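Side-chain contacts in 7beta-hydroxysteroid dehydrogenase (Collinsella aerofaciens, PDB 5FYD), which catalyses the NADPH-dependent reduction of the 7-oxo group of 7-oxolithocholate to give the bile acid ursodeoxycholate: residues K22-K27 with I139-M144; I210-E215 with Q235-S240; L186-T189 with S193-S196. All blocks are in the same frame, centred on the assembly; numbering follows the deposited sequence.

Contact 1. Residues K22-K27 with I139-M144; sequences KAFCEK and INVSSM
F24 of helix 19-30 packs on I139 and V141 of strand 136-143 in a small, fully buried apolar contact, near the centre of the chain, where a helix covers the parallel sheet of the Rossmann fold. The helix begins within the NADP(+)-binding segment and carries V20 and G21 in its first turn; the strand leads to S143, taken to be the transition-state stabiliser. The far end of the ring does the touching. CZ lies 3.8 Å from I139 CG2, and CE2 3.8 Å from V141 CG2, so the two methyl groups meet neighbouring carbons at the far end of one phenyl. Both methyls approach the ring at a slant, and the side chains of F24 and V141 pass one another in opposite directions. I139 presents its CG2 branch because chi1 of -61° sets CG1 beside the backbone N and leaves CG2 anti to it. N140, between the two, turns to the other side of the strand. F87 and S89 of strand 85-90 and V218 and F222 of helix 214-224 also pack against F24, so its ring lies between several elements of the fold. The polar groups of the strand are engaged apart from the ring: V141 O is hydrogen-bonded to K160 NZ, the lysine that by similarity lowers the active-site tyrosine pKa. Without hydrogen bonds between them, the two segments meet through apolar packing.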
loop_
_atom_site.group_PDB
_atom_site.type_symbol
_atom_site.label_atom_id
_atom_site.label_comp_id
_atom_site.label_asym_id
_atom_site.label_seq_id
_atom_site.Cartn_x
_atom_site.Cartn_y
_atom_site.Cartn_z
ATOM N N LYS A 22 -5.105 15.497 -4.044
ATOM C CA LYS A 22 -4.255 16.629 -3.818
ATOM C C LYS A 22 -3.924 17.351 -5.120
ATOM O O LYS A 22 -3.913 18.573 -5.184
ATOM C CB LYS A 22 -2.998 16.174 -3.107
ATOM C CG LYS A 22 -2.040 17.305 -2.839
ATOM C CD LYS A 22 -0.913 16.887 -1.925
ATOM C CE LYS A 22 0.158 17.949 -1.994
ATOM N NZ LYS A 22 1.292 17.646 -1.097
ATOM N N ALA A 23 -3.653 16.590 -6.164
ATOM C CA ALA A 23 -3.317 17.205 -7.435
ATOM C C ALA A 23 -4.514 17.943 -8.047
ATOM O O ALA A 23 -4.338 18.971 -8.695
ATOM C CB ALA A 23 -2.758 16.171 -8.393
ATOM N N PHE A 24 -5.736 17.431 -7.826
ATOM C CA PHE A 24 -6.934 18.189 -8.235
ATOM C C PHE A 24 -7.028 19.534 -7.499
ATOM O O PHE A 24 -7.346 20.566 -8.101
ATOM C CB PHE A 24 -8.232 17.381 -8.038
ATOM C CG PHE A 24 -8.622 16.544 -9.233
ATOM C CD1 PHE A 24 -9.100 17.158 -10.387
ATOM C CD2 PHE A 24 -8.480 15.159 -9.222
ATOM C CE1 PHE A 24 -9.428 16.409 -11.494
ATOM C CE2 PHE A 24 -8.820 14.398 -10.320
ATOM C CZ PHE A 24 -9.299 15.029 -11.452
ATOM N N CYS A 25 -6.765 19.526 -6.194
ATOM C CA CYS A 25 -6.829 20.762 -5.394
ATOM C C CYS A 25 -5.845 21.787 -5.943
ATOM O O CYS A 25 -6.194 22.954 -6.159
ATOM C CB CYS A 25 -6.498 20.501 -3.926
ATOM S SG CYS A 25 -7.730 19.509 -3.030
ATOM N N GLU A 26 -4.624 21.331 -6.194
ATOM C CA GLU A 26 -3.574 22.235 -6.685
ATOM C C GLU A 26 -3.916 22.769 -8.063
ATOM O O GLU A 26 -3.735 23.953 -8.329
ATOM C CB GLU A 26 -2.204 21.549 -6.682
ATOM C CG GLU A 26 -1.742 21.145 -5.299
ATOM C CD GLU A 26 -0.572 20.162 -5.306
ATOM O OE1 GLU A 26 -0.363 19.439 -6.300
ATOM O OE2 GLU A 26 0.125 20.095 -4.292
ATOM N N LYS A 27 -4.434 21.905 -8.944
ATOM C CA LYS A 27 -4.768 22.314 -10.316
ATOM C C LYS A 27 -5.891 23.372 -10.346
ATOM O O LYS A 27 -5.756 24.405 -11.019
ATOM C CB LYS A 27 -5.137 21.105 -11.181
ATOM C CG LYS A 27 -5.453 21.423 -12.631
ATOM C CD LYS A 27 -4.258 21.940 -13.421
ATOM C CE LYS A 27 -4.551 21.925 -14.917
ATOM N NZ LYS A 27 -3.306 21.925 -15.733
ATOM N N ILE A 139 -15.229 16.233 -13.155
ATOM C CA ILE A 139 -14.306 15.173 -13.602
ATOM C C ILE A 139 -14.311 14.118 -12.538
ATOM O O ILE A 139 -13.849 14.363 -11.441
ATOM C CB ILE A 139 -12.862 15.682 -13.816
ATOM C CG1 ILE A 139 -12.831 16.761 -14.904
ATOM C CG2 ILE A 139 -11.925 14.508 -14.163
ATOM C CD1 ILE A 139 -11.480 17.450 -15.031
ATOM N N ASN A 140 -14.854 12.952 -12.844
ATOM C CA ASN A 140 -14.835 11.857 -11.901
ATOM C C ASN A 140 -13.735 10.879 -12.267
ATOM O O ASN A 140 -13.365 10.737 -13.427
ATOM C CB ASN A 140 -16.180 11.151 -11.839
ATOM C CG ASN A 140 -17.259 12.027 -11.289
ATOM O OD1 ASN A 140 -17.029 12.830 -10.380
ATOM N ND2 ASN A 140 -18.466 11.887 -11.832
ATOM N N VAL A 141 -13.210 10.206 -11.255
ATOM C CA VAL A 141 -12.070 9.315 -11.414
ATOM C C VAL A 141 -12.512 7.860 -11.362
ATOM O O VAL A 141 -13.144 7.418 -10.397
ATOM C CB VAL A 141 -11.032 9.620 -10.330
ATOM C CG1 VAL A 141 -9.830 8.686 -10.444
ATOM C CG2 VAL A 141 -10.619 11.074 -10.433
ATOM N N SER A 142 -12.216 7.127 -12.426
ATOM C CA SER A 142 -12.363 5.676 -12.438
ATOM C C SER A 142 -11.005 4.967 -12.467
ATOM O O SER A 142 -9.931 5.591 -12.318
ATOM C CB SER A 142 -13.267 5.261 -13.600
ATOM O OG SER A 142 -13.659 3.904 -13.479
ATOM N N SER A 143 -11.057 3.651 -12.667
ATOM C CA SER A 143 -9.881 2.804 -12.636
ATOM C C SER A 143 -9.984 1.787 -13.732
ATOM O O SER A 143 -11.097 1.348 -14.085
ATOM C CB SER A 143 -9.835 2.085 -11.305
ATOM O OG SER A 143 -8.749 1.181 -11.280
ATOM N N MET A 144 -8.835 1.401 -14.280
ATOM C CA MET A 144 -8.765 0.325 -15.245
ATOM C C MET A 144 -9.393 -0.991 -14.747
ATOM O O MET A 144 -9.878 -1.756 -15.572
ATOM C CB MET A 144 -7.310 0.125 -15.715
ATOM C CG MET A 144 -6.945 1.175 -16.763
ATOM S SD MET A 144 -5.199 1.190 -17.125
ATOM C CE MET A 144 -5.049 -0.364 -18.001
#

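Contact 2. Residues I210-E215 with Q235-S240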
loop_
_atom_site.group_PDB
_atom_site.type_symbol
_atom_site.label_atom_id
_atom_site.label_comp_id
_atom_site.label_asym_id
_atom_site.label_seq_id
_atom_site.Cartn_x
_atom_site.Cartn_y
_atom_site.Cartn_z
ATOM N N ILE A 210 5.260 2.195 -16.476
ATOM C CA ILE A 210 3.809 2.279 -16.680
ATOM C C ILE A 210 3.023 2.985 -15.561
ATOM O O ILE A 210 1.788 2.946 -15.577
ATOM C CB ILE A 210 3.207 0.873 -16.967
ATOM C CG1 ILE A 210 3.401 -0.098 -15.789
ATOM C CG2 ILE A 210 3.826 0.288 -18.234
ATOM C CD1 ILE A 210 2.311 -0.063 -14.741
ATOM N N ALA A 211 3.704 3.620 -14.602
ATOM C CA ALA A 211 3.022 4.463 -13.607
ATOM C C ALA A 211 3.048 5.927 -14.017
ATOM O O ALA A 211 4.068 6.438 -14.479
ATOM C CB ALA A 211 3.634 4.302 -12.228
ATOM N N LEU A 212 1.914 6.603 -13.842
ATOM C CA LEU A 212 1.813 8.026 -14.106
ATOM C C LEU A 212 1.835 8.756 -12.782
ATOM O O LEU A 212 1.455 8.199 -11.772
ATOM C CB LEU A 212 0.490 8.340 -14.826
ATOM C CG LEU A 212 0.235 7.571 -16.122
ATOM C CD1 LEU A 212 -1.185 7.844 -16.593
ATOM C CD2 LEU A 212 1.244 7.947 -17.201
ATOM N N THR A 213 2.268 10.004 -12.792
ATOM C CA THR A 213 2.144 10.850 -11.607
ATOM C C THR A 213 0.723 11.388 -11.492
ATOM O O THR A 213 0.027 11.542 -12.507
ATOM C CB THR A 213 3.103 12.036 -11.607
ATOM O OG1 THR A 213 2.703 13.002 -12.592
ATOM C CG2 THR A 213 4.559 11.566 -11.837
ATOM N N PRO A 214 0.282 11.673 -10.265
ATOM C CA PRO A 214 -1.050 12.271 -10.112
ATOM C C PRO A 214 -1.218 13.541 -10.953
ATOM O O PRO A 214 -2.273 13.756 -11.569
ATOM C CB PRO A 214 -1.119 12.591 -8.619
ATOM C CG PRO A 214 -0.165 11.634 -7.966
ATOM C CD PRO A 214 0.920 11.375 -8.968
ATOM N N GLU A 215 -0.178 14.374 -10.992
ATOM C CA GLU A 215 -0.232 15.613 -11.761
ATOM C C GLU A 215 -0.456 15.405 -13.246
ATOM O O GLU A 215 -1.204 16.167 -13.848
ATOM C CB GLU A 215 1.021 16.459 -11.544
ATOM C CG GLU A 215 0.955 17.200 -10.227
ATOM C CD GLU A 215 2.202 17.998 -9.908
ATOM O OE1 GLU A 215 2.980 18.336 -10.835
ATOM O OE2 GLU A 215 2.384 18.293 -8.709
ATOM N N GLN A 235 -0.795 7.242 -22.457
ATOM C CA GLN A 235 -0.808 6.558 -23.746
ATOM C C GLN A 235 -0.710 5.039 -23.630
ATOM O O GLN A 235 -1.467 4.298 -24.278
ATOM C CB GLN A 235 0.312 7.104 -24.646
ATOM C CG GLN A 235 0.203 6.629 -26.087
ATOM C CD GLN A 235 -1.102 7.037 -26.757
ATOM O OE1 GLN A 235 -1.519 8.190 -26.676
ATOM N NE2 GLN A 235 -1.753 6.097 -27.416
ATOM N N ARG A 236 0.223 4.566 -22.819
ATOM C CA ARG A 236 0.422 3.134 -22.664
ATOM C C ARG A 236 -0.854 2.446 -22.179
ATOM O O ARG A 236 -1.165 1.334 -22.599
ATOM C CB ARG A 236 1.578 2.847 -21.686
ATOM C CG ARG A 236 1.751 1.380 -21.290
ATOM C CD ARG A 236 0.939 0.979 -20.046
ATOM N NE ARG A 236 0.984 -0.468 -19.784
ATOM C CZ ARG A 236 0.138 -1.156 -19.008
ATOM N NH1 ARG A 236 -0.891 -0.567 -18.389
ATOM N NH2 ARG A 236 0.315 -2.470 -18.861
ATOM N N ASN A 237 -1.553 3.083 -21.235
ATOM C CA ASN A 237 -2.789 2.510 -20.711
ATOM C C ASN A 237 -3.865 2.452 -21.763
ATOM O O ASN A 237 -4.575 1.461 -21.839
ATOM C CB ASN A 237 -3.302 3.306 -19.515
ATOM C CG ASN A 237 -2.434 3.135 -18.291
ATOM O OD1 ASN A 237 -1.818 2.085 -18.100
ATOM N ND2 ASN A 237 -2.393 4.164 -17.441
ATOM N N LYS A 238 -3.989 3.503 -22.577
ATOM C CA LYS A 238 -4.956 3.501 -23.679
ATOM C C LYS A 238 -4.718 2.330 -24.630
ATOM O O LYS A 238 -5.648 1.609 -25.018
ATOM C CB LYS A 238 -4.897 4.787 -24.516
ATOM C CG LYS A 238 -5.342 6.060 -23.840
ATOM C CD LYS A 238 -5.017 7.281 -24.723
ATOM C CE LYS A 238 -5.356 8.609 -24.039
ATOM N NZ LYS A 238 -4.459 8.877 -22.894
ATOM N N ASP A 239 -3.469 2.179 -25.015
ATOM C CA ASP A 239 -3.088 1.140 -25.967
ATOM C C ASP A 239 -3.205 -0.254 -25.362
ATOM O O ASP A 239 -3.563 -1.199 -26.057
ATOM C CB ASP A 239 -1.673 1.371 -26.471
ATOM C CG ASP A 239 -1.518 2.666 -27.248
ATOM O OD1 ASP A 239 -2.494 3.184 -27.834
ATOM O OD2 ASP A 239 -0.378 3.172 -27.289
ATOM N N SER A 240 -2.913 -0.386 -24.074
ATOM C CA SER A 240 -3.050 -1.671 -23.386
ATOM C C SER A 240 -4.518 -2.093 -23.350
ATOM O O SER A 240 -4.854 -3.239 -23.678
ATOM C CB SER A 240 -2.493 -1.580 -21.957
ATOM O OG SER A 240 -2.571 -2.849 -21.312
HETATM O O HOH W 1 -1.028 1.660 -15.452
#
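I210 and R236 meet obliquely, the isoleucine lying over one face of the guanidinium group. I210 CG2 is 3.3 Å from R236 NE and 3.5 Å from R236 CD, but I210 is poorly ordered, so the closeness should not be pressed. On the opposite face S240 OG stands 3.7 Å above the guanidinium plane, toward its rim. A bend at chi2 (-90°) carries the guanidinium along the helix toward S240, and NH1 donates to N237 OD1 at 2.8 Å, with the acceptor almost in the guanidinium plane. NH1 also bonds to G200 O of the second subunit. L212 and N237 come from opposite directions, CD1 of L212 reaching ND2 of N237 at 4.0 Å, while that amide nitrogen donates to A233 O. Water 1 lies 2.8 Å from N237 OD1 and also within hydrogen-bonding distance of I210 O. With an alanine in place of R236, N237 OD1 and G200 O of the second subunit would probably lose a shared donor, and I210 its packing partner. The arrangement joins the loop before helix 214-224 to the start of helix 235-247 in this short-chain dehydrogenase; N237 onward belongs to the 27 C-terminal residues required for activity, among them the NADP(+)-binding S240.

Contact 3. Residues L186-T189 with S193-S196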
loop_
_atom_site.group_PDB
_atom_site.type_symbol
_atom_site.label_atom_id
_atom_site.label_comp_id
_atom_site.label_asym_id
_atom_site.label_seq_id
_atom_site.Cartn_x
_atom_site.Cartn_y
_atom_site.Cartn_z
ATOM N N LEU A 186 -7.901 5.765 -14.475
ATOM C CA LEU A 186 -6.490 5.701 -14.101
ATOM C C LEU A 186 -6.018 4.270 -14.065
ATOM O O LEU A 186 -6.779 3.369 -13.754
ATOM C CB LEU A 186 -6.287 6.292 -12.724
ATOM C CG LEU A 186 -6.844 7.703 -12.514
ATOM C CD1 LEU A 186 -6.426 8.225 -11.143
ATOM C CD2 LEU A 186 -6.425 8.627 -13.632
ATOM N N GLY A 187 -4.743 4.077 -14.357
ATOM C CA GLY A 187 -4.101 2.812 -14.136
ATOM C C GLY A 187 -3.253 2.975 -12.892
ATOM O O GLY A 187 -3.589 3.707 -11.966
ATOM N N THR A 188 -2.111 2.326 -12.894
ATOM C CA THR A 188 -1.197 2.418 -11.771
ATOM C C THR A 188 -0.605 3.826 -11.698
ATOM O O THR A 188 -0.114 4.354 -12.693
ATOM C CB THR A 188 -0.139 1.325 -11.911
ATOM O OG1 THR A 188 -0.829 0.071 -11.981
ATOM C CG2 THR A 188 0.830 1.342 -10.760
ATOM N N THR A 189 -0.742 4.436 -10.528
ATOM C CA THR A 189 -0.422 5.830 -10.308
ATOM C C THR A 189 0.586 5.920 -9.157
ATOM O O THR A 189 0.473 5.195 -8.178
ATOM C CB THR A 189 -1.695 6.615 -9.939
ATOM O OG1 THR A 189 -2.692 6.444 -10.969
ATOM C CG2 THR A 189 -1.385 8.085 -9.758
ATOM N N SER A 193 1.247 5.277 -1.075
ATOM C CA SER A 193 0.645 3.941 -1.120
ATOM C C SER A 193 1.485 2.984 -1.987
ATOM O O SER A 193 1.894 1.918 -1.513
ATOM C CB SER A 193 -0.796 4.021 -1.657
ATOM O OG SER A 193 -1.650 3.114 -0.991
ATOM N N LEU A 194 1.767 3.389 -3.231
ATOM C CA LEU A 194 2.535 2.558 -4.158
ATOM C C LEU A 194 4.002 2.445 -3.749
ATOM O O LEU A 194 4.487 1.334 -3.566
ATOM C CB LEU A 194 2.441 3.071 -5.603
ATOM C CG LEU A 194 3.174 2.228 -6.655
ATOM C CD1 LEU A 194 2.650 0.797 -6.672
ATOM C CD2 LEU A 194 3.068 2.867 -8.033
ATOM N N LEU A 195 4.683 3.584 -3.598
ATOM C CA LEU A 195 6.132 3.616 -3.322
ATOM C C LEU A 195 6.550 2.823 -2.081
ATOM O O LEU A 195 7.623 2.216 -2.080
ATOM C CB LEU A 195 6.648 5.055 -3.194
ATOM C CG LEU A 195 6.825 5.839 -4.493
ATOM C CD1 LEU A 195 7.086 7.307 -4.179
ATOM C CD2 LEU A 195 7.942 5.265 -5.352
ATOM N N SER A 196 5.694 2.809 -1.060
ATOM C CA SER A 196 5.939 2.041 0.166
ATOM C C SER A 196 5.722 0.530 0.017
ATOM O O SER A 196 5.989 -0.215 0.954
ATOM C CB SER A 196 5.057 2.558 1.305
ATOM O OG SER A 196 3.690 2.275 1.049
#
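T188 OG1 is gripped by two backbone groups of the second subunit, receiving a hydrogen bond from G200 N and giving one to G201 O, while the methyl on the same CB packs against L194. The threonine thus divides its work: the hydroxyl, beside the backbone N (chi1 -57°), serves the dimer interface, and CG2, anti to that N, serves the contact within the chain. CG2 lies 3.8 Å from L194 CD2, and the two side chains cross at about a right angle. The same leucine methyl also rests on the backbone, with L194 CD2 3.5 Å from T189 O. L194 reaches both through one branch: its CG is anti to the backbone N (chi1 -178°), and chi2 of 59° turns CD2 toward the loop. The loop belongs to the region after strand 179-186 that in short-chain dehydrogenases typically runs past the cofactor into the substrate-binding lobe; here T189 packs on V20, an NADP(+)-binding residue, and the T188 side chain lies about 8 Å from that of Y156, the presumed proton acceptor. Within the loop, T189 OG1 donates to G187 O at 3.0 Å, approaching from above the carbonyl plane, 43° out of it, a bond that spans T188. V207 of helix 202-208 touches both T188 and L194, and L198 of the second subunit also packs on both. S193, one residue before L194, hydrogen-bonds through OG to N197 OD1 of the second subunit.

From the N terminus, contact 1 closes the longest loop, returning the chain after 111 intervening residues from strand 136-143 to helix 19-30. Contact 3 closes a tight turn with three residues between its segments, and contact 2 a loop of nineteen that carries most of helix 214-224 and strand 230-232, outermost in this chain's sheet. The three follow in series, neither nesting nor crossing, yet they adjoin in space. M144 N and L186 O, 2.9 Å apart, probably hydrogen-bond contact 1 to contact 3; L212 N and T188 O probably do so between contacts 2 and 3. M144 SD packs on N237 CG, so sheet, loop and helix 235-247 converge beside the second subunit, which all three contacts touch.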